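Side-chain contacts in protein (cytochrome C2) (Blastochloris viridis, PDB 1CO6), which carries electrons on a covalently bound heme c, serving as the electron donor to the oxidized bacteriochlorophyll in bacterial photophosphorylation: residues Q8-C13 and A95-F100; P21-K26 and V30-F35; R68-K73 and T77-A82. All blocks are in the same frame, centred on the assembly; numbering follows the deposited sequence.

In the fold
From the N terminus, helix 3-14 brings the first half of contact 1 into place, but its partner, on helix 87-98, comes only near the end of the chain. Contact 1 therefore closes a loop of more than eighty residues, and the two others lie within it. Contact 2 joins 21-26 to 30-35 within the long loop after helix 3-14; contact 3 later joins 68-73 to 77-82, folding helix 70-73 against the loop that follows it. These two follow in series without crossing, on opposite sides of the chain's centre. All three reach the heme. Contact 1 touches both others: Lys98, Ile97 and Phe10 pack on Phe35 and Leu31 of contact 2, and Gln12 packs on Phe81 of contact 3.

Contact 1: residues Q8-C13 and A95-F100; sequences QVFKQC and AYIKQF. With HEC (heme c), chain B.
The Phe10 ring receives the CE2 corner of Tyr96 over one face, with CE2 3.6 Å from Phe10 CG, and Cys13 CB, three residues on, lies over the centre of the opposite face, 3.6 Å above the plane. The Tyr96 ring has Phe100 CE1 over one face, toward its rim, and Tyr96 CE1 in turn lies at the edge of the Phe100 ring. Phe10 and Tyr96 form neither a parallel stack nor a T: their planes meet at 49°, and the ring centres are 5.3 Å apart. Each CB points at the partner helix, and with CG anti to N (chi1 -159° for Phe10, 179° for Tyr96) the two side chains cross at about a right angle. This is the crossing of the N-terminal and C-terminal helices, a hallmark of the cytochrome c fold, here made by helices 3-14 and 87-98. Ile97 adds its CG1 branch 4.1 Å from Phe10 CE2, while its CD1 reaches a heme methyl, CMB. The interface is buried and apolar, with no hydrogen bond between the two segments. Cys13 SG is joined covalently to heme CAB, and Leu93 and Ile19 pack further around the Phe10 side chain.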
loop_
_atom_site.group_PDB
_atom_site.type_symbol
_atom_site.label_atom_id
_atom_site.label_comp_id
_atom_site.label_asym_id
_atom_site.label_seq_id
_atom_site.Cartn_x
_atom_site.Cartn_y
_atom_site.Cartn_z
ATOM N N GLN A 8 -13.785 2.051 -1.361
ATOM C CA GLN A 8 -14.422 1.265 -0.298
ATOM C C GLN A 8 -13.515 0.171 0.242
ATOM O O GLN A 8 -13.531 -0.051 1.452
ATOM C CB GLN A 8 -15.733 0.596 -0.744
ATOM C CG GLN A 8 -16.698 1.656 -1.276
ATOM C CD GLN A 8 -17.162 2.519 -0.103
ATOM O OE1 GLN A 8 -17.225 3.752 -0.157
ATOM N NE2 GLN A 8 -17.465 1.792 0.988
ATOM N N VAL A 9 -12.813 -0.538 -0.644
ATOM C CA VAL A 9 -11.881 -1.577 -0.175
ATOM C C VAL A 9 -10.806 -0.871 0.678
ATOM O O VAL A 9 -10.349 -1.457 1.677
ATOM C CB VAL A 9 -11.324 -2.378 -1.380
ATOM C CG1 VAL A 9 -10.256 -3.368 -0.949
ATOM C CG2 VAL A 9 -12.378 -3.077 -2.220
ATOM N N PHE A 10 -10.404 0.353 0.332
ATOM C CA PHE A 10 -9.387 1.122 1.052
ATOM C C PHE A 10 -9.679 1.372 2.535
ATOM O O PHE A 10 -8.788 1.636 3.352
ATOM C CB PHE A 10 -9.018 2.449 0.383
ATOM C CG PHE A 10 -7.659 2.971 0.839
ATOM C CD1 PHE A 10 -7.595 3.965 1.824
ATOM C CD2 PHE A 10 -6.494 2.384 0.341
ATOM C CE1 PHE A 10 -6.358 4.453 2.253
ATOM C CE2 PHE A 10 -5.248 2.856 0.782
ATOM C CZ PHE A 10 -5.198 3.875 1.757
ATOM N N LYS A 11 -10.965 1.290 2.894
ATOM C CA LYS A 11 -11.405 1.499 4.290
ATOM C C LYS A 11 -10.676 0.535 5.213
ATOM O O LYS A 11 -10.329 0.979 6.326
ATOM C CB LYS A 11 -12.923 1.443 4.405
ATOM C CG LYS A 11 -13.561 2.813 4.138
ATOM C CD LYS A 11 -14.916 2.705 3.478
ATOM C CE LYS A 11 -15.984 2.149 4.393
ATOM N NZ LYS A 11 -15.838 0.675 4.557
ATOM N N GLN A 12 -10.386 -0.671 4.791
ATOM C CA GLN A 12 -9.634 -1.614 5.658
ATOM C C GLN A 12 -8.253 -1.032 5.923
ATOM O O GLN A 12 -7.793 -0.973 7.077
ATOM C CB GLN A 12 -9.634 -3.045 5.206
ATOM C CG GLN A 12 -9.856 -3.473 3.806
ATOM C CD GLN A 12 -10.054 -4.960 3.618
ATOM O OE1 GLN A 12 -10.788 -5.446 2.727
ATOM N NE2 GLN A 12 -9.383 -5.789 4.413
ATOM N N CYS A 13 -7.620 -0.458 4.920
ATOM C CA CYS A 13 -6.303 0.149 5.010
ATOM C C CYS A 13 -6.255 1.463 5.796
ATOM O O CYS A 13 -5.222 1.714 6.421
ATOM C CB CYS A 13 -5.802 0.526 3.590
ATOM S SG CYS A 13 -6.135 -0.760 2.339
ATOM N N ALA A 95 -6.796 0.518 -8.612
ATOM C CA ALA A 95 -7.337 1.698 -9.336
ATOM C C ALA A 95 -7.393 2.950 -8.455
ATOM O O ALA A 95 -7.004 4.072 -8.869
ATOM C CB ALA A 95 -8.711 1.338 -9.882
ATOM N N TYR A 96 -7.847 2.737 -7.203
ATOM C CA TYR A 96 -7.963 3.834 -6.243
ATOM C C TYR A 96 -6.613 4.470 -5.861
ATOM O O TYR A 96 -6.410 5.682 -5.857
ATOM C CB TYR A 96 -8.707 3.329 -4.977
ATOM C CG TYR A 96 -8.813 4.457 -3.964
ATOM C CD1 TYR A 96 -9.633 5.580 -4.146
ATOM C CD2 TYR A 96 -8.076 4.360 -2.773
ATOM C CE1 TYR A 96 -9.736 6.597 -3.176
ATOM C CE2 TYR A 96 -8.142 5.364 -1.795
ATOM C CZ TYR A 96 -8.978 6.472 -2.025
ATOM O OH TYR A 96 -8.958 7.431 -1.068
ATOM N N ILE A 97 -5.671 3.581 -5.482
ATOM C CA ILE A 97 -4.363 4.059 -5.046
ATOM C C ILE A 97 -3.630 4.779 -6.176
ATOM O O ILE A 97 -2.924 5.757 -5.889
ATOM C CB ILE A 97 -3.523 2.898 -4.409
ATOM C CG1 ILE A 97 -4.204 2.373 -3.112
ATOM C CG2 ILE A 97 -2.053 3.345 -4.108
ATOM C CD1 ILE A 97 -3.456 1.101 -2.575
ATOM N N LYS A 98 -3.735 4.249 -7.405
ATOM C CA LYS A 98 -3.059 4.798 -8.584
ATOM C C LYS A 98 -3.454 6.234 -8.875
ATOM O O LYS A 98 -2.664 6.896 -9.547
ATOM C CB LYS A 98 -3.199 3.984 -9.893
ATOM C CG LYS A 98 -1.915 3.147 -10.126
ATOM C CD LYS A 98 -1.700 2.754 -11.580
ATOM C CE LYS A 98 -0.283 2.964 -12.092
ATOM N NZ LYS A 98 0.616 1.801 -11.842
ATOM N N GLN A 99 -4.585 6.715 -8.429
ATOM C CA GLN A 99 -5.031 8.076 -8.633
ATOM C C GLN A 99 -4.109 9.117 -8.004
ATOM O O GLN A 99 -4.068 10.250 -8.518
ATOM C CB GLN A 99 -6.418 8.422 -8.042
ATOM C CG GLN A 99 -7.515 7.582 -8.654
ATOM C CD GLN A 99 -8.837 7.938 -8.006
ATOM O OE1 GLN A 99 -9.695 8.456 -8.713
ATOM N NE2 GLN A 99 -8.986 7.663 -6.709
ATOM N N PHE A 100 -3.395 8.750 -6.965
ATOM C CA PHE A 100 -2.560 9.735 -6.246
ATOM C C PHE A 100 -1.100 9.900 -6.591
ATOM O O PHE A 100 -0.365 8.933 -6.786
ATOM C CB PHE A 100 -2.717 9.452 -4.712
ATOM C CG PHE A 100 -4.149 9.447 -4.256
ATOM C CD1 PHE A 100 -4.890 8.286 -4.347
ATOM C CD2 PHE A 100 -4.751 10.580 -3.745
ATOM C CE1 PHE A 100 -6.228 8.235 -3.935
ATOM C CE2 PHE A 100 -6.094 10.538 -3.346
ATOM C CZ PHE A 100 -6.849 9.360 -3.419
HETATM FE FE HEC B . -0.144 -1.753 5.245
HETATM C CHA HEC B . 3.171 -1.347 5.040
HETATM C CHB HEC B . -0.427 -1.461 1.842
HETATM C CHC HEC B . -3.539 -2.443 5.452
HETATM C CHD HEC B . 0.028 -1.598 8.696
HETATM N NA HEC B . 1.138 -1.433 3.717
HETATM C C1A HEC B . 2.527 -1.430 3.807
HETATM C C2A HEC B . 3.084 -1.438 2.484
HETATM C C3A HEC B . 2.070 -1.482 1.610
HETATM C C4A HEC B . 0.829 -1.496 2.354
HETATM C CMA HEC B . 2.130 -1.527 0.064
HETATM C CAA HEC B . 4.606 -1.309 2.155
HETATM C CBA HEC B . 4.956 0.208 2.196
HETATM C CGA HEC B . 6.365 0.614 1.841
HETATM O O1A HEC B . 7.139 -0.268 1.506
HETATM O O2A HEC B . 6.587 1.847 1.937
HETATM N NB HEC B . -1.652 -1.892 3.943
HETATM C C1B HEC B . -1.561 -1.672 2.563
HETATM C C2B HEC B . -2.880 -1.825 1.998
HETATM C C3B HEC B . -3.727 -2.135 2.984
HETATM C C4B HEC B . -2.994 -2.155 4.214
HETATM C CMB HEC B . -3.141 -1.652 0.487
HETATM C CAB HEC B . -5.269 -2.353 2.815
HETATM C CBB HEC B . -5.619 -3.560 2.172
HETATM N NC HEC B . -1.471 -1.981 6.769
HETATM C C1C HEC B . -2.810 -2.271 6.634
HETATM C C2C HEC B . -3.387 -2.353 7.964
HETATM C C3C HEC B . -2.409 -2.163 8.858
HETATM C C4C HEC B . -1.198 -1.890 8.129
HETATM C CMC HEC B . -4.870 -2.679 8.233
HETATM C CAC HEC B . -2.577 -2.094 10.432
HETATM C CBC HEC B . -3.137 -3.171 11.139
HETATM N ND HEC B . 1.320 -1.471 6.594
HETATM C C1D HEC B . 1.201 -1.505 7.985
HETATM C C2D HEC B . 2.546 -1.425 8.559
HETATM C C3D HEC B . 3.414 -1.332 7.550
HETATM C C4D HEC B . 2.671 -1.385 6.322
HETATM C CMD HEC B . 2.809 -1.440 10.087
HETATM C CAD HEC B . 4.964 -1.302 7.620
HETATM C CBD HEC B . 5.535 -2.742 7.413
HETATM C CGD HEC B . 6.944 -2.923 7.946
HETATM O O1D HEC B . 7.230 -4.156 8.022
HETATM O O2D HEC B . 7.676 -1.946 8.237
#

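Contact 2: residues P21-K26 and V30-F35; sequences PGAKNK and VLNGLF. With HEC (heme c), chain B.
Val30 lays its CG2 methyl against the backbone of Lys24, 3.4 Å from Lys24 C, while its other branch, CG1, meets Ala23 CB at 3.9 Å. CG1 is anti to the backbone nitrogen and CG2 beside it, which sets the two methyls against Ala23 and Lys24. Asn25 approaches across Val30 at about a right angle: with CG beside its own backbone nitrogen (chi1 -72°), its amide reaches across to the 30-35 segment, and OD1 accepts from Val30 N at 3.0 Å, with an N-H...O angle of 155°. The donor lies nearly in line with the carbonyl bond (C=O...N 161°), and the same OD1 lies 3.7 Å from Val30 CG2. Neither segment is regular helix or strand; this is the loop on the His17 side of the heme in the cytochrome c fold, and it continues through a type II beta turn from Leu31 to Leu34. Val30 points to the surface loop and Leu31 to the heme, where Leu31 CD1 comes within 3.9 Å of the meso carbon CHB. Asn32 ND2 lies 3.4 Å from Ala23 CB, while its OD1 accepts from Gly20 N. Val30 O accepts from Arg37, which is also hydrogen-bonded to the heme.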
loop_
_atom_site.group_PDB
_atom_site.type_symbol
_atom_site.label_atom_id
_atom_site.label_comp_id
_atom_site.label_asym_id
_atom_site.label_seq_id
_atom_site.Cartn_x
_atom_site.Cartn_y
_atom_site.Cartn_z
ATOM N N PRO A 21 -4.275 14.446 0.086
ATOM C CA PRO A 21 -3.624 15.689 0.530
ATOM C C PRO A 21 -3.478 15.743 2.035
ATOM O O PRO A 21 -4.387 15.330 2.792
ATOM C CB PRO A 21 -4.494 16.781 -0.100
ATOM C CG PRO A 21 -5.074 16.075 -1.325
ATOM C CD PRO A 21 -5.541 14.738 -0.655
ATOM N N GLY A 22 -2.324 16.179 2.499
ATOM C CA GLY A 22 -2.057 16.237 3.940
ATOM C C GLY A 22 -1.875 14.890 4.605
ATOM O O GLY A 22 -1.936 14.808 5.843
ATOM N N ALA A 23 -1.664 13.805 3.878
ATOM C CA ALA A 23 -1.462 12.479 4.476
ATOM C C ALA A 23 -0.212 12.522 5.348
ATOM O O ALA A 23 0.860 13.093 4.992
ATOM C CB ALA A 23 -1.394 11.443 3.347
ATOM N N LYS A 24 -0.299 11.878 6.502
ATOM C CA LYS A 24 0.843 11.782 7.446
ATOM C C LYS A 24 1.044 10.313 7.824
ATOM O O LYS A 24 0.069 9.530 7.689
ATOM C CB LYS A 24 0.654 12.682 8.656
ATOM C CG LYS A 24 -0.185 12.165 9.806
ATOM C CD LYS A 24 -1.475 11.471 9.396
ATOM C CE LYS A 24 -2.411 12.338 8.563
ATOM N NZ LYS A 24 -3.217 11.457 7.681
ATOM N N ASN A 25 2.246 9.965 8.255
ATOM C CA ASN A 25 2.520 8.583 8.673
ATOM C C ASN A 25 1.690 8.239 9.915
ATOM O O ASN A 25 1.576 9.145 10.774
ATOM C CB ASN A 25 4.012 8.446 8.978
ATOM C CG ASN A 25 4.846 8.475 7.724
ATOM O OD1 ASN A 25 4.448 7.851 6.716
ATOM N ND2 ASN A 25 5.987 9.158 7.742
ATOM N N LYS A 26 1.161 7.040 9.986
ATOM C CA LYS A 26 0.369 6.569 11.174
ATOM C C LYS A 26 0.977 5.248 11.647
ATOM O O LYS A 26 2.212 5.220 11.824
ATOM C CB LYS A 26 -1.106 6.454 10.899
ATOM C CG LYS A 26 -1.687 7.817 10.512
ATOM C CD LYS A 26 -3.194 7.731 10.349
ATOM C CE LYS A 26 -3.608 6.762 9.266
ATOM N NZ LYS A 26 -5.094 6.609 9.224
ATOM N N VAL A 30 2.622 6.524 4.705
ATOM C CA VAL A 30 1.725 7.147 3.665
ATOM C C VAL A 30 1.752 6.318 2.358
ATOM O O VAL A 30 2.815 5.821 1.919
ATOM C CB VAL A 30 2.165 8.593 3.382
ATOM C CG1 VAL A 30 1.512 9.166 2.145
ATOM C CG2 VAL A 30 1.883 9.457 4.608
ATOM N N LEU A 31 0.604 6.200 1.697
ATOM C CA LEU A 31 0.502 5.430 0.449
ATOM C C LEU A 31 0.382 6.292 -0.785
ATOM O O LEU A 31 0.029 5.707 -1.825
ATOM C CB LEU A 31 -0.557 4.316 0.546
ATOM C CG LEU A 31 -0.363 3.213 1.555
ATOM C CD1 LEU A 31 -1.525 2.227 1.503
ATOM C CD2 LEU A 31 0.977 2.457 1.423
ATOM N N ASN A 32 0.648 7.552 -0.691
ATOM C CA ASN A 32 0.664 8.469 -1.869
ATOM C C ASN A 32 1.913 8.054 -2.676
ATOM O O ASN A 32 2.962 7.755 -2.069
ATOM C CB ASN A 32 0.864 9.916 -1.419
ATOM C CG ASN A 32 -0.433 10.487 -0.865
ATOM O OD1 ASN A 32 -1.510 10.120 -1.356
ATOM N ND2 ASN A 32 -0.264 11.348 0.138
ATOM N N GLY A 33 1.783 8.074 -3.982
ATOM C CA GLY A 33 2.856 7.680 -4.899
ATOM C C GLY A 33 3.405 6.297 -4.616
ATOM O O GLY A 33 4.624 6.077 -4.699
ATOM N N LEU A 34 2.592 5.313 -4.295
ATOM C CA LEU A 34 3.082 3.979 -4.016
ATOM C C LEU A 34 3.711 3.247 -5.210
ATOM O O LEU A 34 4.852 2.707 -5.049
ATOM C CB LEU A 34 1.946 3.132 -3.358
ATOM C CG LEU A 34 2.373 1.686 -3.167
ATOM C CD1 LEU A 34 3.348 1.482 -1.983
ATOM C CD2 LEU A 34 1.116 0.859 -2.924
ATOM N N PHE A 35 3.015 3.162 -6.351
ATOM C CA PHE A 35 3.573 2.351 -7.469
ATOM C C PHE A 35 4.847 2.946 -8.048
ATOM O O PHE A 35 4.819 4.124 -8.388
ATOM C CB PHE A 35 2.473 2.049 -8.507
ATOM C CG PHE A 35 1.345 1.271 -7.844
ATOM C CD1 PHE A 35 1.571 -0.042 -7.455
ATOM C CD2 PHE A 35 0.114 1.891 -7.630
ATOM C CE1 PHE A 35 0.557 -0.756 -6.818
ATOM C CE2 PHE A 35 -0.933 1.183 -6.982
ATOM C CZ PHE A 35 -0.678 -0.127 -6.581
HETATM FE FE HEC B . -0.144 -1.753 5.245
HETATM C CHA HEC B . 3.171 -1.347 5.040
HETATM C CHB HEC B . -0.427 -1.461 1.842
HETATM C CHC HEC B . -3.539 -2.443 5.452
HETATM C CHD HEC B . 0.028 -1.598 8.696
HETATM N NA HEC B . 1.138 -1.433 3.717
HETATM C C1A HEC B . 2.527 -1.430 3.807
HETATM C C2A HEC B . 3.084 -1.438 2.484
HETATM C C3A HEC B . 2.070 -1.482 1.610
HETATM C C4A HEC B . 0.829 -1.496 2.354
HETATM C CMA HEC B . 2.130 -1.527 0.064
HETATM C CAA HEC B . 4.606 -1.309 2.155
HETATM C CBA HEC B . 4.956 0.208 2.196
HETATM C CGA HEC B . 6.365 0.614 1.841
HETATM O O1A HEC B . 7.139 -0.268 1.506
HETATM O O2A HEC B . 6.587 1.847 1.937
HETATM N NB HEC B . -1.652 -1.892 3.943
HETATM C C1B HEC B . -1.561 -1.672 2.563
HETATM C C2B HEC B . -2.880 -1.825 1.998
HETATM C C3B HEC B . -3.727 -2.135 2.984
HETATM C C4B HEC B . -2.994 -2.155 4.214
HETATM C CMB HEC B . -3.141 -1.652 0.487
HETATM C CAB HEC B . -5.269 -2.353 2.815
HETATM C CBB HEC B . -5.619 -3.560 2.172
HETATM N NC HEC B . -1.471 -1.981 6.769
HETATM C C1C HEC B . -2.810 -2.271 6.634
HETATM C C2C HEC B . -3.387 -2.353 7.964
HETATM C C3C HEC B . -2.409 -2.163 8.858
HETATM C C4C HEC B . -1.198 -1.890 8.129
HETATM C CMC HEC B . -4.870 -2.679 8.233
HETATM C CAC HEC B . -2.577 -2.094 10.432
HETATM C CBC HEC B . -3.137 -3.171 11.139
HETATM N ND HEC B . 1.320 -1.471 6.594
HETATM C C1D HEC B . 1.201 -1.505 7.985
HETATM C C2D HEC B . 2.546 -1.425 8.559
HETATM C C3D HEC B . 3.414 -1.332 7.550
HETATM C C4D HEC B . 2.671 -1.385 6.322
HETATM C CMD HEC B . 2.809 -1.440 10.087
HETATM C CAD HEC B . 4.964 -1.302 7.620
HETATM C CBD HEC B . 5.535 -2.742 7.413
HETATM C CGD HEC B . 6.944 -2.923 7.946
HETATM O O1D HEC B . 7.230 -4.156 8.022
HETATM O O2D HEC B . 7.676 -1.946 8.237
#

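Contact 3: residues R68-K73 and T77-A82; sequences RDPKAK and TKMIFA. With HEC (heme c), chain B.
Pro70 points at the 77-82 loop, and Met79 and Phe81 converge on its CG. Met79 crosses it at a slant and presents its CE methyl 3.9 Å from Pro70 CG, whereas Phe81 offers its ring edge, CD2 standing 4.2 Å from the same CG. Phe81 O sits against the CG-CD side of the proline, 3.7 Å from Pro70 CD. Heme CHC lies over the centre of one face of the Phe81 ring. Met79 CG lies opposite its N and the chain runs extended to SD (chi2 169°), which ligates the iron at 2.3 Å, then bends at chi3, turning CE toward Pro70; His17 supplies the other axial ligand. Thr77 CG2 stands near Pro70 O, while OG1 donates to heme propionate O1D (2.7 Å) and accepts from Met79 N in an ST turn. Lys78 N grips O1D too, a second bond tying the ligand loop to the heme. A water accepts from Lys71 N and donates to Phe81 O, 2.9 Å from the water, and weakly to OD2 of Asp69, the N-cap of helix 70-73, which also accepts weakly from Ala72 N. That helix backs the methionine loop, which runs on toward helix 87-98, while Tyr66 and Ile67 of helix 60-68 touch Met79.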
loop_
_atom_site.group_PDB
_atom_site.type_symbol
_atom_site.label_atom_id
_atom_site.label_comp_id
_atom_site.label_asym_id
_atom_site.label_seq_id
_atom_site.Cartn_x
_atom_site.Cartn_y
_atom_site.Cartn_z
ATOM N N ARG A 68 -2.426 -10.213 -1.181
ATOM C CA ARG A 68 -3.170 -11.430 -0.903
ATOM C C ARG A 68 -2.671 -12.067 0.409
ATOM O O ARG A 68 -3.501 -12.707 1.069
ATOM C CB ARG A 68 -2.991 -12.485 -2.011
ATOM C CG ARG A 68 -3.322 -12.062 -3.429
ATOM C CD ARG A 68 -4.659 -11.408 -3.517
ATOM N NE ARG A 68 -5.280 -11.368 -4.840
ATOM C CZ ARG A 68 -4.822 -10.531 -5.790
ATOM N NH1 ARG A 68 -3.792 -9.739 -5.489
ATOM N NH2 ARG A 68 -5.386 -10.495 -6.998
ATOM N N ASP A 69 -1.404 -11.906 0.715
ATOM C CA ASP A 69 -0.818 -12.515 1.922
ATOM C C ASP A 69 0.524 -11.853 2.272
ATOM O O ASP A 69 1.559 -12.369 1.859
ATOM C CB ASP A 69 -0.617 -14.016 1.722
ATOM C CG ASP A 69 -0.206 -14.746 2.993
ATOM O OD1 ASP A 69 -0.301 -15.995 2.896
ATOM O OD2 ASP A 69 0.185 -14.203 4.065
ATOM N N PRO A 70 0.446 -10.762 3.003
ATOM C CA PRO A 70 1.635 -10.004 3.320
ATOM C C PRO A 70 2.768 -10.792 3.933
ATOM O O PRO A 70 3.925 -10.570 3.451
ATOM C CB PRO A 70 1.115 -8.816 4.153
ATOM C CG PRO A 70 -0.356 -8.707 3.886
ATOM C CD PRO A 70 -0.787 -10.103 3.481
ATOM N N LYS A 71 2.458 -11.623 4.932
ATOM C CA LYS A 71 3.475 -12.388 5.645
ATOM C C LYS A 71 4.190 -13.391 4.754
ATOM O O LYS A 71 5.366 -13.680 5.025
ATOM C CB LYS A 71 3.059 -13.046 6.960
ATOM C CG LYS A 71 1.986 -14.124 6.810
ATOM C CD LYS A 71 2.284 -15.406 7.588
ATOM C CE LYS A 71 1.381 -15.712 8.754
ATOM N NZ LYS A 71 2.012 -16.756 9.625
ATOM N N ALA A 72 3.523 -13.851 3.718
ATOM C CA ALA A 72 4.138 -14.793 2.777
ATOM C C ALA A 72 5.206 -14.102 1.937
ATOM O O ALA A 72 6.269 -14.664 1.610
ATOM C CB ALA A 72 3.055 -15.437 1.914
ATOM N N LYS A 73 5.011 -12.856 1.572
ATOM C CA LYS A 73 5.905 -12.070 0.743
ATOM C C LYS A 73 7.057 -11.366 1.461
ATOM O O LYS A 73 8.160 -11.123 0.950
ATOM C CB LYS A 73 5.055 -10.962 0.074
ATOM C CG LYS A 73 4.993 -11.035 -1.435
ATOM C CD LYS A 73 6.306 -10.595 -2.089
ATOM C CE LYS A 73 6.299 -11.080 -3.530
ATOM N NZ LYS A 73 7.577 -10.726 -4.204
ATOM N N THR A 77 7.190 -8.985 8.573
ATOM C CA THR A 77 6.699 -7.598 8.420
ATOM C C THR A 77 5.833 -7.175 9.609
ATOM O O THR A 77 5.106 -8.013 10.189
ATOM C CB THR A 77 5.919 -7.407 7.056
ATOM O OG1 THR A 77 5.580 -5.998 7.044
ATOM C CG2 THR A 77 4.634 -8.219 6.868
ATOM N N LYS A 78 5.879 -5.945 9.973
ATOM C CA LYS A 78 5.076 -5.334 11.032
ATOM C C LYS A 78 3.593 -5.186 10.601
ATOM O O LYS A 78 2.714 -4.851 11.419
ATOM C CB LYS A 78 5.601 -3.962 11.430
ATOM C CG LYS A 78 6.911 -3.636 12.047
ATOM C CD LYS A 78 7.037 -2.106 12.261
ATOM C CE LYS A 78 8.497 -1.727 12.449
ATOM N NZ LYS A 78 8.797 -0.438 13.126
ATOM N N MET A 79 3.273 -5.399 9.325
ATOM C CA MET A 79 1.935 -5.323 8.758
ATOM C C MET A 79 1.209 -6.619 9.017
ATOM O O MET A 79 1.158 -7.523 8.156
ATOM C CB MET A 79 1.925 -4.886 7.281
ATOM C CG MET A 79 0.476 -4.787 6.789
ATOM S SD MET A 79 0.453 -3.957 5.142
ATOM C CE MET A 79 -0.955 -4.868 4.483
ATOM N N ILE A 80 0.608 -6.728 10.227
ATOM C CA ILE A 80 -0.135 -7.951 10.630
ATOM C C ILE A 80 -1.575 -7.748 10.167
ATOM O O ILE A 80 -2.371 -7.073 10.813
ATOM C CB ILE A 80 0.041 -8.315 12.132
ATOM C CG1 ILE A 80 1.574 -8.443 12.485
ATOM C CG2 ILE A 80 -0.739 -9.606 12.488
ATOM C CD1 ILE A 80 1.853 -7.962 13.970
ATOM N N PHE A 81 -1.830 -8.333 9.006
ATOM C CA PHE A 81 -3.107 -8.161 8.264
ATOM C C PHE A 81 -3.297 -9.404 7.434
ATOM O O PHE A 81 -2.298 -9.816 6.811
ATOM C CB PHE A 81 -2.930 -6.865 7.452
ATOM C CG PHE A 81 -3.995 -6.545 6.451
ATOM C CD1 PHE A 81 -5.216 -6.033 6.928
ATOM C CD2 PHE A 81 -3.842 -6.781 5.086
ATOM C CE1 PHE A 81 -6.247 -5.743 6.035
ATOM C CE2 PHE A 81 -4.876 -6.483 4.186
ATOM C CZ PHE A 81 -6.082 -5.965 4.681
ATOM N N ALA A 82 -4.467 -9.978 7.438
ATOM C CA ALA A 82 -4.730 -11.240 6.742
ATOM C C ALA A 82 -4.556 -11.154 5.237
ATOM O O ALA A 82 -4.189 -12.205 4.679
ATOM C CB ALA A 82 -6.092 -11.773 7.072
HETATM FE FE HEC B . -0.144 -1.753 5.245
HETATM C CHA HEC B . 3.171 -1.347 5.040
HETATM C CHB HEC B . -0.427 -1.461 1.842
HETATM C CHC HEC B . -3.539 -2.443 5.452
HETATM C CHD HEC B . 0.028 -1.598 8.696
HETATM N NA HEC B . 1.138 -1.433 3.717
HETATM C C1A HEC B . 2.527 -1.430 3.807
HETATM C C2A HEC B . 3.084 -1.438 2.484
HETATM C C3A HEC B . 2.070 -1.482 1.610
HETATM C C4A HEC B . 0.829 -1.496 2.354
HETATM C CMA HEC B . 2.130 -1.527 0.064
HETATM C CAA HEC B . 4.606 -1.309 2.155
HETATM C CBA HEC B . 4.956 0.208 2.196
HETATM C CGA HEC B . 6.365 0.614 1.841
HETATM O O1A HEC B . 7.139 -0.268 1.506
HETATM O O2A HEC B . 6.587 1.847 1.937
HETATM N NB HEC B . -1.652 -1.892 3.943
HETATM C C1B HEC B . -1.561 -1.672 2.563
HETATM C C2B HEC B . -2.880 -1.825 1.998
HETATM C C3B HEC B . -3.727 -2.135 2.984
HETATM C C4B HEC B . -2.994 -2.155 4.214
HETATM C CMB HEC B . -3.141 -1.652 0.487
HETATM C CAB HEC B . -5.269 -2.353 2.815
HETATM C CBB HEC B . -5.619 -3.560 2.172
HETATM N NC HEC B . -1.471 -1.981 6.769
HETATM C C1C HEC B . -2.810 -2.271 6.634
HETATM C C2C HEC B . -3.387 -2.353 7.964
HETATM C C3C HEC B . -2.409 -2.163 8.858
HETATM C C4C HEC B . -1.198 -1.890 8.129
HETATM C CMC HEC B . -4.870 -2.679 8.233
HETATM C CAC HEC B . -2.577 -2.094 10.432
HETATM C CBC HEC B . -3.137 -3.171 11.139
HETATM N ND HEC B . 1.320 -1.471 6.594
HETATM C C1D HEC B . 1.201 -1.505 7.985
HETATM C C2D HEC B . 2.546 -1.425 8.559
HETATM C C3D HEC B . 3.414 -1.332 7.550
HETATM C C4D HEC B . 2.671 -1.385 6.322
HETATM C CMD HEC B . 2.809 -1.440 10.087
HETATM C CAD HEC B . 4.964 -1.302 7.620
HETATM C CBD HEC B . 5.535 -2.742 7.413
HETATM C CGD HEC B . 6.944 -2.923 7.946
HETATM O O1D HEC B . 7.230 -4.156 8.022
HETATM O O2D HEC B . 7.676 -1.946 8.237
HETATM O O HOH W 1 -0.301 -11.845 6.473
#